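PDB 2V0X: lamina-associated polypeptide 2 isoforms alpha/zeta from Mus musculus, which dimerizes through this domain and is a component of the nuclear lamina, probably linking lamin A to chromatin. Local coordinates for residues B[69-77]-B[111-122]. The protein carries 2 engineered substitutions. Numbering follows the deposited sequence.
Sequences ARILSVPKV and CRSYEAAASALQ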
ATOM      1  N   ALA B  69      -3.113 -14.390   9.342  1.00 39.94           N
ATOM      2  CA  ALA B  69      -1.764 -14.942   9.303  1.00 40.51           C
ATOM      3  C   ALA B  69      -1.486 -15.521   7.914  1.00 41.32           C
ATOM      4  O   ALA B  69      -0.400 -15.339   7.353  1.00 44.18           O
ATOM      5  CB  ALA B  69      -1.584 -16.019  10.380  1.00 40.08           C
ATOM      6  N   ARG B  70      -2.474 -16.206   7.355  1.00 38.70           N
ATOM      7  CA  ARG B  70      -2.315 -16.784   6.023  1.00 40.67           C
ATOM      8  C   ARG B  70      -2.173 -15.663   4.979  1.00 41.58           C
ATOM      9  O   ARG B  70      -1.282 -15.683   4.141  1.00 42.70           O
ATOM     10  CB  ARG B  70      -3.532 -17.636   5.674  1.00 41.24           C
ATOM     11  CG  ARG B  70      -3.476 -18.273   4.298  1.00 53.26           C
ATOM     12  CD  ARG B  70      -4.863 -18.656   3.798  1.00 66.85           C
ATOM     13  NE  ARG B  70      -5.634 -19.384   4.801  1.00 87.77           N
ATOM     14  CZ  ARG B  70      -6.658 -18.868   5.476  1.00105.79           C
ATOM     15  NH1 ARG B  70      -7.045 -17.616   5.256  1.00100.58           N
ATOM     16  NH2 ARG B  70      -7.284 -19.598   6.390  1.00111.66           N
ATOM     17  N   ILE B  71      -3.053 -14.677   5.078  1.00 40.65           N
ATOM     18  CA  ILE B  71      -3.103 -13.546   4.157  1.00 39.21           C
ATOM     19  C   ILE B  71      -1.916 -12.582   4.178  1.00 37.26           C
ATOM     20  O   ILE B  71      -1.403 -12.204   3.129  1.00 38.39           O
ATOM     21  CB  ILE B  71      -4.434 -12.782   4.375  1.00 38.76           C
ATOM     22  CG1 ILE B  71      -5.541 -13.476   3.595  1.00 41.55           C
ATOM     23  CG2 ILE B  71      -4.319 -11.279   4.057  1.00 36.98           C
ATOM     24  CD1 ILE B  71      -6.932 -13.021   4.000  1.00 50.24           C
ATOM     25  N   LEU B  72      -1.456 -12.235   5.372  1.00 32.32           N
ATOM     26  CA  LEU B  72      -0.383 -11.265   5.545  1.00 30.99           C
ATOM     27  C   LEU B  72       1.036 -11.719   5.227  1.00 31.08           C
ATOM     28  O   LEU B  72       1.906 -10.895   4.942  1.00 33.67           O
ATOM     29  CB  LEU B  72      -0.451 -10.684   6.961  1.00 31.44           C
ATOM     30  CG  LEU B  72      -1.802 -10.001   7.207  1.00 31.47           C
ATOM     31  CD1 LEU B  72      -1.950  -9.649   8.662  1.00 33.78           C
ATOM     32  CD2 LEU B  72      -1.915  -8.758   6.340  1.00 31.86           C
ATOM     33  N   SER B  73       1.275 -13.019   5.286  1.00 29.44           N
ATOM     34  CA  SER B  73       2.603 -13.526   4.990  1.00 28.72           C
ATOM     35  C   SER B  73       2.824 -13.770   3.490  1.00 28.31           C
ATOM     36  O   SER B  73       1.940 -14.247   2.776  1.00 31.85           O
ATOM     37  CB  SER B  73       2.878 -14.791   5.808  1.00 31.61           C
ATOM     38  OG  SER B  73       1.819 -15.730   5.672  1.00 42.76           O
ATOM     39  N   VAL B  74       3.982 -13.336   3.008  1.00 25.83           N
ATOM     40  CA  VAL B  74       4.374 -13.506   1.615  1.00 24.81           C
ATOM     41  C   VAL B  74       4.136 -14.990   1.262  1.00 28.14           C
ATOM     42  O   VAL B  74       4.629 -15.869   1.945  1.00 30.17           O
ATOM     43  CB  VAL B  74       5.868 -13.163   1.475  1.00 23.23           C
ATOM     44  CG1 VAL B  74       6.364 -13.487   0.085  1.00 24.71           C
ATOM     45  CG2 VAL B  74       6.116 -11.699   1.827  1.00 21.19           C
ATOM     46  N   PRO B  75       3.352 -15.275   0.211  1.00 29.10           N
ATOM     47  CA  PRO B  75       3.134 -16.686  -0.094  1.00 30.76           C
ATOM     48  C   PRO B  75       4.416 -17.421  -0.470  1.00 34.99           C
ATOM     49  O   PRO B  75       5.315 -16.857  -1.102  1.00 35.06           O
ATOM     50  CB  PRO B  75       2.106 -16.647  -1.216  1.00 29.55           C
ATOM     51  CG  PRO B  75       2.364 -15.377  -1.893  1.00 30.38           C
ATOM     52  CD  PRO B  75       2.685 -14.409  -0.769  1.00 30.14           C
ATOM     53  N   LYS B  76       4.514 -18.653   0.011  1.00 39.65           N
ATOM     54  CA  LYS B  76       5.668 -19.513  -0.222  1.00 39.75           C
ATOM     55  C   LYS B  76       5.360 -20.495  -1.336  1.00 37.98           C
ATOM     56  O   LYS B  76       4.199 -20.807  -1.599  1.00 35.48           O
ATOM     57  CB  LYS B  76       5.992 -20.277   1.069  1.00 51.30           C
ATOM     58  CG  LYS B  76       7.156 -21.250   0.989  1.00 83.50           C
ATOM     59  CD  LYS B  76       7.342 -21.998   2.311  1.00 86.93           C
ATOM     60  CE  LYS B  76       6.221 -23.003   2.569  1.00 72.34           C
ATOM     61  NZ  LYS B  76       6.269 -24.176   1.633  1.00 52.09           N
ATOM     62  N   VAL B  77       6.395 -20.953  -2.024  1.00 42.41           N
ATOM     63  CA  VAL B  77       6.203 -21.923  -3.094  1.00 46.28           C
ATOM     64  C   VAL B  77       6.144 -23.295  -2.428  1.00 46.85           C
ATOM     65  O   VAL B  77       6.974 -23.624  -1.576  1.00 44.61           O
ATOM     66  CB  VAL B  77       7.344 -21.869  -4.123  1.00 47.02           C
ATOM     67  CG1 VAL B  77       6.927 -22.604  -5.390  1.00 47.18           C
ATOM     68  CG2 VAL B  77       7.693 -20.418  -4.440  1.00 47.18           C
ATOM     69  N   CYS B 111       8.625  -9.803  -3.484  1.00 27.37           N
ATOM     70  CA  CYS B 111       8.335 -10.232  -2.115  1.00 27.28           C
ATOM     71  C   CYS B 111       8.203  -9.009  -1.209  1.00 28.07           C
ATOM     72  O   CYS B 111       7.305  -8.930  -0.371  1.00 28.94           O
ATOM     73  CB  CYS B 111       9.439 -11.171  -1.584  1.00 26.87           C
ATOM     74  SG  CYS B 111       9.348 -12.891  -2.240  1.00 26.65           S
ATOM     75  N   ARG B 112       9.135  -8.082  -1.362  1.00 29.72           N
ATOM     76  CA  ARG B 112       9.131  -6.858  -0.588  1.00 29.52           C
ATOM     77  C   ARG B 112       7.904  -6.041  -0.955  1.00 27.60           C
ATOM     78  O   ARG B 112       7.285  -5.476  -0.075  1.00 31.69           O
ATOM     79  CB  ARG B 112      10.431  -6.082  -0.805  1.00 29.07           C
ATOM     80  CG  ARG B 112      11.614  -6.918  -0.347  1.00 36.27           C
ATOM     81  CD  ARG B 112      12.532  -6.184   0.567  1.00 33.03           C
ATOM     82  NE  ARG B 112      13.520  -5.430  -0.168  1.00 43.92           N
ATOM     83  CZ  ARG B 112      14.835  -5.576  -0.031  1.00 48.31           C
ATOM     84  NH1 ARG B 112      15.341  -6.461   0.820  1.00 39.86           N
ATOM     85  NH2 ARG B 112      15.648  -4.824  -0.750  1.00 50.65           N
ATOM     86  N   SER B 113       7.508  -6.053  -2.231  1.00 23.65           N
ATOM     87  CA  SER B 113       6.306  -5.331  -2.639  1.00 24.03           C
ATOM     88  C   SER B 113       5.106  -5.912  -1.881  1.00 24.46           C
ATOM     89  O   SER B 113       4.275  -5.181  -1.354  1.00 26.93           O
ATOM     90  CB  SER B 113       6.064  -5.469  -4.144  1.00 31.00           C
ATOM     91  OG  SER B 113       7.057  -4.770  -4.888  1.00 45.25           O
ATOM     92  N   TYR B 114       5.040  -7.234  -1.818  1.00 23.76           N
ATOM     93  CA  TYR B 114       3.937  -7.897  -1.146  1.00 23.09           C
ATOM     94  C   TYR B 114       3.920  -7.538   0.332  1.00 24.82           C
ATOM     95  O   TYR B 114       2.878  -7.181   0.891  1.00 28.99           O
ATOM     96  CB  TYR B 114       4.037  -9.419  -1.306  1.00 20.82           C
ATOM     97  CG  TYR B 114       2.836 -10.187  -0.790  1.00 20.47           C
ATOM     98  CD1 TYR B 114       1.918 -10.737  -1.672  1.00 21.29           C
ATOM     99  CD2 TYR B 114       2.623 -10.369   0.581  1.00 20.54           C
ATOM    100  CE1 TYR B 114       0.818 -11.452  -1.218  1.00 22.18           C
ATOM    101  CE2 TYR B 114       1.503 -11.085   1.058  1.00 18.42           C
ATOM    102  CZ  TYR B 114       0.610 -11.624   0.144  1.00 19.10           C
ATOM    103  OH  TYR B 114      -0.488 -12.340   0.556  1.00 27.08           O
ATOM    104  N   GLU B 115       5.094  -7.622   0.945  1.00 23.57           N
ATOM    105  CA  GLU B 115       5.231  -7.363   2.366  1.00 24.28           C
ATOM    106  C   GLU B 115       4.890  -5.918   2.729  1.00 24.71           C
ATOM    107  O   GLU B 115       4.224  -5.681   3.718  1.00 29.73           O
ATOM    108  CB  GLU B 115       6.646  -7.723   2.841  1.00 26.57           C
ATOM    109  CG  GLU B 115       6.757  -7.729   4.350  1.00 32.78           C
ATOM    110  CD  GLU B 115       8.173  -7.847   4.860  1.00 47.41           C
ATOM    111  OE1 GLU B 115       9.024  -8.397   4.130  1.00 45.41           O
ATOM    112  OE2 GLU B 115       8.432  -7.384   5.994  1.00 51.08           O
ATOM    113  N   ALA B 116       5.367  -4.960   1.937  1.00 21.55           N
ATOM    114  CA  ALA B 116       5.071  -3.549   2.185  1.00 20.18           C
ATOM    115  C   ALA B 116       3.559  -3.314   2.111  1.00 24.04           C
ATOM    116  O   ALA B 116       2.989  -2.617   2.960  1.00 30.22           O
ATOM    117  CB  ALA B 116       5.811  -2.651   1.169  1.00 18.85           C
ATOM    118  N   ALA B 117       2.907  -3.936   1.127  1.00 21.64           N
ATOM    119  CA  ALA B 117       1.455  -3.829   0.939  1.00 19.91           C
ATOM    120  C   ALA B 117       0.671  -4.465   2.092  1.00 23.15           C
ATOM    121  O   ALA B 117      -0.351  -3.924   2.551  1.00 26.50           O
ATOM    122  CB  ALA B 117       1.053  -4.502  -0.372  1.00 18.43           C
ATOM    123  N   ALA B 118       1.123  -5.644   2.525  1.00 20.62           N
ATOM    124  CA  ALA B 118       0.476  -6.353   3.615  1.00 19.16           C
ATOM    125  C   ALA B 118       0.530  -5.497   4.889  1.00 20.14           C
ATOM    126  O   ALA B 118      -0.426  -5.477   5.685  1.00 25.11           O
ATOM    127  CB  ALA B 118       1.172  -7.695   3.853  1.00 19.52           C
ATOM    128  N   SER B 119       1.663  -4.835   5.098  1.00 18.90           N
ATOM    129  CA  SER B 119       1.853  -3.967   6.254  1.00 20.66           C
ATOM    130  C   SER B 119       0.882  -2.787   6.189  1.00 23.89           C
ATOM    131  O   SER B 119       0.305  -2.403   7.194  1.00 28.25           O
ATOM    132  CB  SER B 119       3.294  -3.444   6.297  1.00 22.42           C
ATOM    133  OG  SER B 119       4.199  -4.520   6.242  1.00 26.98           O
ATOM    134  N   ALA B 120       0.746  -2.188   5.007  1.00 22.52           N
ATOM    135  CA  ALA B 120      -0.191  -1.067   4.791  1.00 20.34           C
ATOM    136  C   ALA B 120      -1.623  -1.555   5.068  1.00 22.23           C
ATOM    137  O   ALA B 120      -2.465  -0.827   5.596  1.00 27.02           O
ATOM    138  CB  ALA B 120      -0.060  -0.564   3.363  1.00 19.42           C
ATOM    139  N   LEU B 121      -1.874  -2.826   4.781  1.00 22.56           N
ATOM    140  CA  LEU B 121      -3.178  -3.433   5.025  1.00 22.49           C
ATOM    141  C   LEU B 121      -3.413  -3.515   6.541  1.00 21.05           C
ATOM    142  O   LEU B 121      -4.514  -3.205   7.019  1.00 21.77           O
ATOM    143  CB  LEU B 121      -3.209  -4.828   4.393  1.00 25.02           C
ATOM    144  CG  LEU B 121      -4.398  -5.764   4.183  1.00 27.54           C
ATOM    145  CD1 LEU B 121      -5.249  -5.889   5.416  1.00 28.16           C
ATOM    146  CD2 LEU B 121      -5.206  -5.309   3.011  1.00 33.77           C
ATOM    147  N   GLN B 122      -2.395  -3.929   7.303  1.00 20.85           N
ATOM    148  CA  GLN B 122      -2.547  -4.009   8.763  1.00 22.23           C
ATOM    149  C   GLN B 122      -2.851  -2.641   9.340  1.00 23.45           C
ATOM    150  O   GLN B 122      -3.629  -2.514  10.267  1.00 27.37           O
ATOM    151  CB  GLN B 122      -1.278  -4.538   9.454  1.00 18.04           C
ATOM    152  CG  GLN B 122      -1.155  -6.037   9.395  1.00 24.68           C
ATOM    153  CD  GLN B 122       0.111  -6.521  10.066  1.00 29.30           C
ATOM    154  OE1 GLN B 122       0.331  -6.290  11.261  1.00 36.27           O
ATOM    155  NE2 GLN B 122       0.956  -7.177   9.302  1.00 34.93           N
TER
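Y114 hydrogen-bonds the last turn of helix 66-72 to the long helix 100-146. Its OH donates to the carbonyl oxygen of I71, with OH and O 2.7 Å apart. The hydroxyl lies in the carbonyl plane, at a C=O...O angle of 158°. With CG anti to the backbone N (chi1 -173°), the ring extends toward 69-77 and its OH comes to I71 O. The ring edge faces the I71 and L72 oxygens.

A CH-pi contact covers one face of the same ring. P75 CD sits 3.7 Å from the ring centroid of Y114, shifted toward the CE1 rim. The CD is 18° off the ring normal.

Apolar contacts flank the tyrosine. V74 divides its two methyls. CG1 meets C111 SG at 3.8 Å, while CG2 lies 3.9 Å from Y114 CD2 and near E115 CB. L72 works further along the helix. Its CD2 comes within 4.1 Å of A118 CB and also reaches L121 CG. Its CD1 packs 3.8 Å from Q122 CG.

Within 69-77, S73 leaves helical geometry, and its OG bonds back to A69 O at 2.8 Å. The chain then runs extended through V74 and P75 beside helix 100-146, whose A116 and S119 touch the other long helix, 152-196. In this dimerization domain, R191 of the second subunit hydrogen-bonds P75 O, and S187 of the second subunit packs on Y114.

The contact is thus mainly apolar, with one short polar link. That bond satisfies the hydroxyl of buried Y114 and fixes the side-chain end at the dimer interface. P75 over the face and V74 beside CD2 probably hinder ring rotation.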